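Local coordinates for protein probable glutathione S-transferase GSTU1 (Oryza sativa, PDB 1OYJ) that conjugates reduced glutathione to a wide range of hydrophobic electrophiles, both foreign and endogenous, as a tau-class glutathione transferase, at residues A[21-26]-A[169-174]; A[71-76]-A[165-170]. All blocks are in the same frame, centred on the assembly; numbering follows the deposited sequence.

Contact 1 of 2, residues A[21-26]-A[169-174]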
ATOM      1  N   CYS A  21      -9.162  11.345  -4.248  1.00 21.44           N
ATOM      2  CA  CYS A  21      -9.193  12.234  -3.153  1.00 21.35           C
ATOM      3  C   CYS A  21     -10.261  13.304  -3.436  1.00 20.43           C
ATOM      4  O   CYS A  21     -10.916  13.804  -2.524  1.00 20.34           O
ATOM      5  CB  CYS A  21      -7.857  12.935  -3.011  1.00 24.17           C
ATOM      6  SG  CYS A  21      -6.434  11.858  -2.964  1.00 25.63           S
ATOM      7  N   ARG A  22     -10.410  13.703  -4.701  1.00 18.54           N
ATOM      8  CA  ARG A  22     -11.521  14.657  -5.015  1.00 20.66           C
ATOM      9  C   ARG A  22     -12.913  14.080  -4.623  1.00 19.64           C
ATOM     10  O   ARG A  22     -13.743  14.819  -4.010  1.00 20.11           O
ATOM     11  CB  ARG A  22     -11.595  15.097  -6.507  1.00 19.86           C
ATOM     12  CG  ARG A  22     -10.303  15.914  -6.964  1.00 23.00           C
ATOM     13  CD  ARG A  22     -10.136  16.107  -8.489  1.00 24.59           C
ATOM     14  NE  ARG A  22      -8.902  15.598  -8.997  1.00 24.90           N
ATOM     15  CZ  ARG A  22      -8.654  15.432 -10.271  1.00 25.60           C
ATOM     16  NH1 ARG A  22      -7.514  14.907 -10.642  1.00 26.38           N
ATOM     17  NH2 ARG A  22      -9.573  15.725 -11.168  1.00 24.84           N
ATOM     18  N   ILE A  23     -13.178  12.852  -5.058  1.00 17.77           N
ATOM     19  CA  ILE A  23     -14.471  12.190  -4.769  1.00 19.13           C
ATOM     20  C   ILE A  23     -14.678  12.041  -3.274  1.00 19.94           C
ATOM     21  O   ILE A  23     -15.755  12.262  -2.781  1.00 22.77           O
ATOM     22  CB  ILE A  23     -14.501  10.846  -5.499  1.00 17.78           C
ATOM     23  CG1 ILE A  23     -14.612  11.132  -7.007  1.00 16.66           C
ATOM     24  CG2 ILE A  23     -15.597   9.911  -5.042  1.00 18.84           C
ATOM     25  CD1 ILE A  23     -14.226   9.852  -7.818  1.00 19.90           C
ATOM     26  N   ALA A  24     -13.609  11.652  -2.550  1.00 20.78           N
ATOM     27  CA  ALA A  24     -13.720  11.449  -1.111  1.00 19.67           C
ATOM     28  C   ALA A  24     -14.032  12.733  -0.338  1.00 20.76           C
ATOM     29  O   ALA A  24     -14.918  12.750   0.546  1.00 20.99           O
ATOM     30  CB  ALA A  24     -12.509  10.768  -0.600  1.00 20.34           C
ATOM     31  N   MET A  25     -13.382  13.830  -0.712  1.00 20.13           N
ATOM     32  CA  MET A  25     -13.740  15.114  -0.162  1.00 20.97           C
ATOM     33  C   MET A  25     -15.160  15.535  -0.533  1.00 21.28           C
ATOM     34  O   MET A  25     -15.932  15.950   0.329  1.00 23.27           O
ATOM     35  CB  MET A  25     -12.682  16.170  -0.570  1.00 19.98           C
ATOM     36  CG  MET A  25     -11.412  15.975   0.242  1.00 22.87           C
ATOM     37  SD  MET A  25     -10.116  17.197   0.011  1.00 24.75           S
ATOM     38  CE  MET A  25      -9.485  16.871  -1.655  1.00 23.84           C
ATOM     39  N   ALA A  26     -15.537  15.399  -1.800  1.00 22.54           N
ATOM     40  CA  ALA A  26     -16.901  15.665  -2.181  1.00 22.60           C
ATOM     41  C   ALA A  26     -17.875  14.854  -1.360  1.00 22.46           C
ATOM     42  O   ALA A  26     -18.904  15.389  -0.863  1.00 24.23           O
ATOM     43  CB  ALA A  26     -17.108  15.405  -3.643  1.00 22.01           C
ATOM     44  N   LEU A 169     -11.375   2.407  -6.690  1.00 15.27           N
ATOM     45  CA  LEU A 169     -11.467   1.794  -8.017  1.00 15.64           C
ATOM     46  C   LEU A 169     -12.222   2.716  -9.010  1.00 15.36           C
ATOM     47  O   LEU A 169     -11.971   2.702 -10.218  1.00 15.88           O
ATOM     48  CB  LEU A 169     -12.308   0.497  -7.903  1.00 15.77           C
ATOM     49  CG  LEU A 169     -12.497  -0.299  -9.214  1.00 16.09           C
ATOM     50  CD1 LEU A 169     -11.206  -0.588  -9.912  1.00 15.90           C
ATOM     51  CD2 LEU A 169     -13.230  -1.593  -8.942  1.00 15.92           C
ATOM     52  N   VAL A 170     -13.154   3.524  -8.481  1.00 15.63           N
ATOM     53  CA  VAL A 170     -14.101   4.216  -9.426  1.00 17.11           C
ATOM     54  C   VAL A 170     -13.483   5.102 -10.492  1.00 16.35           C
ATOM     55  O   VAL A 170     -13.973   5.103 -11.604  1.00 17.14           O
ATOM     56  CB  VAL A 170     -15.237   4.894  -8.732  1.00 16.07           C
ATOM     57  CG1 VAL A 170     -14.818   6.066  -7.988  1.00 17.29           C
ATOM     58  CG2 VAL A 170     -16.425   5.180  -9.691  1.00 16.91           C
ATOM     59  N   PRO A 171     -12.387   5.807 -10.211  1.00 16.61           N
ATOM     60  CA  PRO A 171     -11.785   6.589 -11.292  1.00 17.49           C
ATOM     61  C   PRO A 171     -11.368   5.774 -12.508  1.00 17.77           C
ATOM     62  O   PRO A 171     -11.453   6.252 -13.643  1.00 17.75           O
ATOM     63  CB  PRO A 171     -10.620   7.312 -10.635  1.00 19.34           C
ATOM     64  CG  PRO A 171     -10.998   7.314  -9.122  1.00 18.49           C
ATOM     65  CD  PRO A 171     -11.686   6.001  -8.925  1.00 16.32           C
ATOM     66  N   PHE A 172     -11.027   4.520 -12.309  1.00 16.73           N
ATOM     67  CA  PHE A 172     -10.633   3.729 -13.417  1.00 18.29           C
ATOM     68  C   PHE A 172     -11.813   3.340 -14.313  1.00 18.79           C
ATOM     69  O   PHE A 172     -11.597   2.941 -15.456  1.00 18.46           O
ATOM     70  CB  PHE A 172      -9.839   2.492 -12.927  1.00 19.39           C
ATOM     71  CG  PHE A 172      -8.546   2.840 -12.290  1.00 19.92           C
ATOM     72  CD1 PHE A 172      -8.403   2.919 -10.895  1.00 19.94           C
ATOM     73  CD2 PHE A 172      -7.459   3.150 -13.065  1.00 20.57           C
ATOM     74  CE1 PHE A 172      -7.164   3.279 -10.392  1.00 20.88           C
ATOM     75  CE2 PHE A 172      -6.302   3.509 -12.516  1.00 16.42           C
ATOM     76  CZ  PHE A 172      -6.145   3.575 -11.207  1.00 18.26           C
ATOM     77  N   THR A 173     -13.040   3.496 -13.795  1.00 18.07           N
ATOM     78  CA  THR A 173     -14.207   3.239 -14.657  1.00 17.84           C
ATOM     79  C   THR A 173     -14.177   4.202 -15.883  1.00 19.23           C
ATOM     80  O   THR A 173     -14.691   3.887 -16.940  1.00 18.52           O
ATOM     81  CB  THR A 173     -15.516   3.354 -13.956  1.00 18.44           C
ATOM     82  OG1 THR A 173     -15.784   4.717 -13.509  1.00 15.00           O
ATOM     83  CG2 THR A 173     -15.570   2.405 -12.768  1.00 21.59           C
ATOM     84  N   ALA A 174     -13.537   5.361 -15.736  1.00 17.66           N
ATOM     85  CA  ALA A 174     -13.416   6.253 -16.847  1.00 18.68           C
ATOM     86  C   ALA A 174     -12.416   5.797 -17.949  1.00 18.42           C
ATOM     87  O   ALA A 174     -12.437   6.364 -19.041  1.00 17.88           O
ATOM     88  CB  ALA A 174     -13.010   7.626 -16.406  1.00 19.81           C
TER
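Ile23 meets Val170 and Pro171 through the single methyl at the end of its longer branch. The apolar contact is small, with 82 Å² buried in all. Ile23 CD1 lies 3.8 Å from Val170 CG1. The same CD1 is 4.3 Å from Pro171 CG, a looser touch on the ring carbon. Val170 turns CG1 to Ile23 by placing it between its own backbone N and carbonyl carbon (chi1 70°). All three residues are buried, and the backbones stay well apart: the CA atoms of Ile23 and Pro171 are 9.0 Å from each other.

Among the polar bonds, Thr173 OG1 donates to Val170 O at 2.7 Å, in the carbonyl plane. Thr173 N also donates to Val170 O, at 2.9 Å. Two bonds from one residue thus grip this carbonyl oxygen, which is consistent with a firmly held turn at Val170.

The contact joins helix 16-28 of the thioredoxin-like N-terminal domain to the link between helices 164-169 and 176-183 of the C-terminal domain. Pro171 also packs on Pro16, Gln19 and Arg20, nearer the start of helix 16-28. Helix 205-210 covers Ile23 through Ser206 and His210, while Val170 touches Cys201 of helix 192-201.

Contact 2 of 2, residues A[71-76]-A[165-170]; sequences VILQYL and VDVALV
Leu73 sets CG opposite its carbonyl carbon (chi1 -64°), and the extended second torsion (-164°) sends CD1 out to Val167. Val167 answers with CG1, which stands trans to its backbone N (chi1 179°). The two methyls, Leu73 CD1 and Val167 CG1, are 4.0 Å apart. Both residues have their CB directed at the other helix, and these branch ends make the closest touch. Leu73 CD1 also comes to 4.5 Å from Ala168 N, a marginal touch on the backbone of helix 164-169. The CA atoms of Leu73 and Ala168, 8.6 Å apart, are the nearest pair.

Leu73 belongs to helix 69-79, in the N-terminal domain, and Val167 to helix 164-169, in the C-terminal domain. The pairing is therefore part of the buried interface between the two domains of one subunit. Arg20, from helix 16-28, adds a polar link nearby through a hydrogen bond from NE to Ala168 O.

Between 71-76 and 165-170 themselves the chemistry is entirely apolar. Dispersion and the burial of methyl groups account for it, with 87 Å² covered. No bond between the two segments fixes the rotation of either side chain.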
ATOM      1  N   VAL A  71      -3.384   6.680   1.343  1.00 20.77           N
ATOM      2  CA  VAL A  71      -3.017   7.264   2.605  1.00 18.55           C
ATOM      3  C   VAL A  71      -3.913   8.521   2.849  1.00 18.34           C
ATOM      4  O   VAL A  71      -4.452   8.689   3.947  1.00 16.56           O
ATOM      5  CB  VAL A  71      -1.446   7.590   2.679  1.00 18.43           C
ATOM      6  CG1 VAL A  71      -1.120   8.367   4.008  1.00 16.38           C
ATOM      7  CG2 VAL A  71      -0.625   6.338   2.605  1.00 20.52           C
ATOM      8  N   ILE A  72      -4.086   9.376   1.820  1.00 17.93           N
ATOM      9  CA  ILE A  72      -4.919  10.559   1.905  1.00 18.53           C
ATOM     10  C   ILE A  72      -6.378  10.121   2.207  1.00 18.49           C
ATOM     11  O   ILE A  72      -7.007  10.665   3.081  1.00 20.95           O
ATOM     12  CB  ILE A  72      -4.860  11.406   0.551  1.00 17.67           C
ATOM     13  CG1 ILE A  72      -3.466  12.044   0.311  1.00 20.90           C
ATOM     14  CG2 ILE A  72      -5.934  12.380   0.560  1.00 20.39           C
ATOM     15  CD1 ILE A  72      -3.153  12.319  -1.129  1.00 22.80           C
ATOM     16  N   LEU A  73      -6.865   9.091   1.514  1.00 21.01           N
ATOM     17  CA  LEU A  73      -8.219   8.584   1.800  1.00 20.80           C
ATOM     18  C   LEU A  73      -8.391   8.178   3.292  1.00 22.08           C
ATOM     19  O   LEU A  73      -9.353   8.597   3.953  1.00 24.24           O
ATOM     20  CB  LEU A  73      -8.567   7.434   0.947  1.00 21.22           C
ATOM     21  CG  LEU A  73      -8.682   7.609  -0.537  1.00 23.34           C
ATOM     22  CD1 LEU A  73      -9.426   6.406  -1.134  1.00 25.89           C
ATOM     23  CD2 LEU A  73      -9.353   8.869  -0.870  1.00 22.48           C
ATOM     24  N   GLN A  74      -7.459   7.455   3.845  1.00 20.50           N
ATOM     25  CA  GLN A  74      -7.578   7.077   5.239  1.00 21.13           C
ATOM     26  C   GLN A  74      -7.459   8.257   6.163  1.00 21.58           C
ATOM     27  O   GLN A  74      -8.183   8.375   7.207  1.00 18.56           O
ATOM     28  CB  GLN A  74      -6.550   6.019   5.540  1.00 21.96           C
ATOM     29  CG  GLN A  74      -6.955   4.701   4.908  1.00 23.14           C
ATOM     30  CD  GLN A  74      -5.971   3.616   5.253  1.00 27.96           C
ATOM     31  OE1 GLN A  74      -6.160   2.910   6.206  1.00 25.50           O
ATOM     32  NE2 GLN A  74      -4.923   3.503   4.472  1.00 26.26           N
ATOM     33  N   TYR A  75      -6.659   9.210   5.708  1.00 21.72           N
ATOM     34  CA  TYR A  75      -6.502  10.448   6.451  1.00 23.19           C
ATOM     35  C   TYR A  75      -7.813  11.230   6.530  1.00 23.66           C
ATOM     36  O   TYR A  75      -8.178  11.781   7.593  1.00 23.84           O
ATOM     37  CB  TYR A  75      -5.313  11.281   5.921  1.00 22.61           C
ATOM     38  CG  TYR A  75      -5.084  12.617   6.633  1.00 23.04           C
ATOM     39  CD1 TYR A  75      -4.511  12.662   7.895  1.00 25.76           C
ATOM     40  CD2 TYR A  75      -5.534  13.817   6.077  1.00 23.11           C
ATOM     41  CE1 TYR A  75      -4.329  13.894   8.559  1.00 26.89           C
ATOM     42  CE2 TYR A  75      -5.373  15.027   6.730  1.00 21.56           C
ATOM     43  CZ  TYR A  75      -4.769  15.066   7.960  1.00 25.75           C
ATOM     44  OH  TYR A  75      -4.604  16.279   8.576  1.00 25.03           O
ATOM     45  N   LEU A  76      -8.526  11.295   5.423  1.00 23.34           N
ATOM     46  CA  LEU A  76      -9.787  12.009   5.367  1.00 23.20           C
ATOM     47  C   LEU A  76     -10.809  11.382   6.345  1.00 24.34           C
ATOM     48  O   LEU A  76     -11.702  12.107   6.824  1.00 26.75           O
ATOM     49  CB  LEU A  76     -10.327  12.092   3.968  1.00 21.65           C
ATOM     50  CG  LEU A  76      -9.470  12.917   3.019  1.00 24.68           C
ATOM     51  CD1 LEU A  76     -10.044  12.779   1.548  1.00 24.41           C
ATOM     52  CD2 LEU A  76      -9.482  14.331   3.476  1.00 26.85           C
ATOM     53  N   VAL A 165     -12.996   0.964  -0.975  1.00 18.87           N
ATOM     54  CA  VAL A 165     -12.639   0.327  -2.220  1.00 18.41           C
ATOM     55  C   VAL A 165     -13.363   0.918  -3.361  1.00 19.02           C
ATOM     56  O   VAL A 165     -12.775   1.038  -4.441  1.00 19.09           O
ATOM     57  CB  VAL A 165     -12.938  -1.218  -2.179  1.00 18.90           C
ATOM     58  CG1 VAL A 165     -12.604  -1.876  -3.476  1.00 17.46           C
ATOM     59  CG2 VAL A 165     -12.081  -1.872  -1.082  1.00 18.34           C
ATOM     60  N   ASP A 166     -14.639   1.275  -3.182  1.00 16.99           N
ATOM     61  CA  ASP A 166     -15.382   1.881  -4.267  1.00 18.56           C
ATOM     62  C   ASP A 166     -14.632   3.150  -4.764  1.00 17.81           C
ATOM     63  O   ASP A 166     -14.453   3.341  -5.937  1.00 18.28           O
ATOM     64  CB  ASP A 166     -16.742   2.269  -3.907  1.00 18.51           C
ATOM     65  CG  ASP A 166     -17.601   1.074  -3.441  1.00 19.88           C
ATOM     66  OD1 ASP A 166     -17.993   0.215  -4.266  1.00 20.05           O
ATOM     67  OD2 ASP A 166     -17.945   1.035  -2.239  1.00 22.83           O
ATOM     68  N   VAL A 167     -14.243   3.976  -3.824  1.00 15.54           N
ATOM     69  CA  VAL A 167     -13.503   5.171  -4.144  1.00 17.35           C
ATOM     70  C   VAL A 167     -12.184   4.888  -4.778  1.00 16.11           C
ATOM     71  O   VAL A 167     -11.804   5.537  -5.769  1.00 16.64           O
ATOM     72  CB  VAL A 167     -13.477   6.136  -2.959  1.00 14.48           C
ATOM     73  CG1 VAL A 167     -12.662   7.387  -3.331  1.00 17.25           C
ATOM     74  CG2 VAL A 167     -14.874   6.613  -2.635  1.00 18.30           C
ATOM     75  N   ALA A 168     -11.444   3.917  -4.281  1.00 17.03           N
ATOM     76  CA  ALA A 168     -10.164   3.570  -4.902  1.00 18.14           C
ATOM     77  C   ALA A 168     -10.302   3.131  -6.365  1.00 18.90           C
ATOM     78  O   ALA A 168      -9.421   3.391  -7.161  1.00 16.25           O
ATOM     79  CB  ALA A 168      -9.500   2.487  -4.133  1.00 20.68           C
ATOM     80  N   LEU A 169     -11.375   2.407  -6.690  1.00 15.27           N
ATOM     81  CA  LEU A 169     -11.467   1.794  -8.017  1.00 15.64           C
ATOM     82  C   LEU A 169     -12.222   2.716  -9.010  1.00 15.36           C
ATOM     83  O   LEU A 169     -11.971   2.702 -10.218  1.00 15.88           O
ATOM     84  CB  LEU A 169     -12.308   0.497  -7.903  1.00 15.77           C
ATOM     85  CG  LEU A 169     -12.497  -0.299  -9.214  1.00 16.09           C
ATOM     86  CD1 LEU A 169     -11.206  -0.588  -9.912  1.00 15.90           C
ATOM     87  CD2 LEU A 169     -13.230  -1.593  -8.942  1.00 15.92           C
ATOM     88  N   VAL A 170     -13.154   3.524  -8.481  1.00 15.63           N
ATOM     89  CA  VAL A 170     -14.101   4.216  -9.426  1.00 17.11           C
ATOM     90  C   VAL A 170     -13.483   5.102 -10.492  1.00 16.35           C
ATOM     91  O   VAL A 170     -13.973   5.103 -11.604  1.00 17.14           O
ATOM     92  CB  VAL A 170     -15.237   4.894  -8.732  1.00 16.07           C
ATOM     93  CG1 VAL A 170     -14.818   6.066  -7.988  1.00 17.29           C
ATOM     94  CG2 VAL A 170     -16.425   5.180  -9.691  1.00 16.91           C
TER

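How the contacts relate
Contacts 1 and 2 lie side by side in the interior of the chain, with centres about 8 Å apart. Along the chain, 21-26 comes first, then 71-76. The C-terminal partners come last: 21-26 meets 169-174 and 71-76 meets 165-170, and these overlap at Leu169 and Val170. Helices 16-28 and 69-79 also pack on each other directly: Ala24 CB is 3.7 Å from Leu73 CD2, and Cys21 SG is 3.6 Å from Ile72 CG2. Two neighbouring N-terminal helices thus rest on helix 164-169 and the turn after it. Together the contacts form part of the domain interface, close to the glutathione-binding residues Ser15 and Ser69.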